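Side-chain contact in heavy-metal chelation domain-containing protein (Pyrococcus horikoshii, PDB 3NPG), which is of unknown function but may bind heavy-metal ions through two putative chelation regions, the second probably of Rossmann type: residues 84-89 with 174-179. Sequence-based numbering, arbitrary orientation.
Sequences LGVAAI and CIVNGT
V86 meets I175 and V176 in a small, buried, wholly apolar contact. V176 reaches it with one methyl: CG1 lies 3.7 Å from V86 CB and 3.8 Å from V86 CG2, so it rests against the branch point of the valine. I175 brings its short branch, with CG2 3.9 Å from V86 CG1 and 4.0 Å from V86 CG2. Both methyls of V86 touch both of these partner methyls. In I175, CG2 stands anti to the backbone N, which turns this methyl to V86 and leaves the longer CG1 arm out of the contact. L7 of helix 6-17 packs on both V86 and I175. R82, one turn before V86, gives a hydrogen bond from NE to V176 O. At the C-terminal end of the short helix, N177 OD1 accepts from T179 N (3.1 Å) and T179 OG1 (2.6 Å), both tilted to the same side of the amide plane. The first bond makes an Asx turn. G178 has positive phi and has left the helical angles. G178 O is hydrogen-bonded to H160 NE2 of the second subunit. The packing joins helix 79-96 to the short helix following strand 167-171, a central strand of the mostly parallel sheet, consistent with a Rossmann-like fold.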
loop_
_atom_site.group_PDB
_atom_site.type_symbol
_atom_site.label_atom_id
_atom_site.label_comp_id
_atom_site.label_asym_id
_atom_site.label_seq_id
_atom_site.Cartn_x
_atom_site.Cartn_y
_atom_site.Cartn_z
ATOM N N LEU A 84 1.914 4.742 21.725
ATOM C CA LEU A 84 2.701 4.912 22.962
ATOM C C LEU A 84 1.780 5.022 24.194
ATOM O O LEU A 84 2.130 4.536 25.275
ATOM C CB LEU A 84 3.615 6.147 22.863
ATOM C CG LEU A 84 4.930 5.951 22.096
ATOM C CD1 LEU A 84 5.476 7.279 21.598
ATOM C CD2 LEU A 84 5.972 5.236 22.954
ATOM N N GLY A 85 0.600 5.630 23.999
ATOM C CA GLY A 85 -0.408 5.773 25.046
ATOM C C GLY A 85 -1.065 4.458 25.426
ATOM O O GLY A 85 -1.207 4.155 26.612
ATOM N N VAL A 86 -1.467 3.666 24.415
ATOM C CA VAL A 86 -2.060 2.336 24.628
ATOM C C VAL A 86 -1.028 1.378 25.264
ATOM O O VAL A 86 -1.363 0.657 26.204
ATOM C CB VAL A 86 -2.665 1.763 23.318
ATOM C CG1 VAL A 86 -3.069 0.302 23.485
ATOM C CG2 VAL A 86 -3.853 2.603 22.853
ATOM N N ALA A 87 0.247 1.431 24.799
ATOM C CA ALA A 87 1.334 0.626 25.384
ATOM C C ALA A 87 1.546 0.991 26.855
ATOM O O ALA A 87 1.818 0.115 27.671
ATOM C CB ALA A 87 2.622 0.829 24.602
ATOM N N ALA A 88 1.364 2.286 27.199
ATOM C CA ALA A 88 1.476 2.772 28.577
ATOM C C ALA A 88 0.279 2.325 29.421
ATOM O O ALA A 88 0.457 1.973 30.585
ATOM C CB ALA A 88 1.593 4.286 28.592
ATOM N N ILE A 89 -0.948 2.337 28.832
ATOM C CA ILE A 89 -2.159 1.849 29.522
ATOM C C ILE A 89 -1.998 0.356 29.829
ATOM O O ILE A 89 -2.308 -0.083 30.938
ATOM C CB ILE A 89 -3.453 2.134 28.682
ATOM C CG1 ILE A 89 -3.728 3.643 28.582
ATOM C CG2 ILE A 89 -4.676 1.386 29.267
ATOM C CD1 ILE A 89 -4.790 4.019 27.578
ATOM N N CYS A 174 -7.312 -3.041 17.079
ATOM C CA CYS A 174 -8.480 -2.178 16.877
ATOM C C CYS A 174 -8.538 -1.092 17.968
ATOM O O CYS A 174 -9.250 -0.100 17.820
ATOM C CB CYS A 174 -9.772 -2.999 16.823
ATOM S SG CYS A 174 -10.182 -3.854 18.367
ATOM N N ILE A 175 -7.735 -1.263 19.034
ATOM C CA ILE A 175 -7.620 -0.287 20.116
ATOM C C ILE A 175 -6.710 0.892 19.676
ATOM O O ILE A 175 -7.057 2.050 19.905
ATOM C CB ILE A 175 -7.111 -0.975 21.420
ATOM C CG1 ILE A 175 -8.101 -2.080 21.890
ATOM C CG2 ILE A 175 -6.862 0.057 22.528
ATOM C CD1 ILE A 175 -7.547 -3.021 23.011
ATOM N N VAL A 176 -5.585 0.589 18.986
ATOM C CA VAL A 176 -4.650 1.622 18.534
ATOM C C VAL A 176 -5.141 2.415 17.306
ATOM O O VAL A 176 -4.858 3.610 17.210
ATOM C CB VAL A 176 -3.177 1.111 18.369
ATOM C CG1 VAL A 176 -2.472 1.032 19.711
ATOM C CG2 VAL A 176 -3.126 -0.230 17.657
ATOM N N ASN A 177 -5.896 1.766 16.382
ATOM C CA ASN A 177 -6.369 2.444 15.155
ATOM C C ASN A 177 -7.744 3.169 15.300
ATOM O O ASN A 177 -8.103 3.980 14.445
ATOM C CB ASN A 177 -6.352 1.495 13.943
ATOM C CG ASN A 177 -7.249 0.289 14.075
ATOM O OD1 ASN A 177 -8.242 0.292 14.807
ATOM N ND2 ASN A 177 -6.958 -0.745 13.302
ATOM N N GLY A 178 -8.476 2.866 16.370
ATOM C CA GLY A 178 -9.738 3.538 16.679
ATOM C C GLY A 178 -10.977 2.900 16.088
ATOM O O GLY A 178 -12.048 3.508 16.092
ATOM N N THR A 179 -10.862 1.653 15.618
ATOM C CA THR A 179 -11.997 0.946 15.009
ATOM C C THR A 179 -12.883 0.215 16.043
ATOM O O THR A 179 -13.988 -0.213 15.702
ATOM C CB THR A 179 -11.510 0.000 13.891
ATOM O OG1 THR A 179 -10.541 -0.903 14.420
ATOM C CG2 THR A 179 -10.930 0.745 12.717
#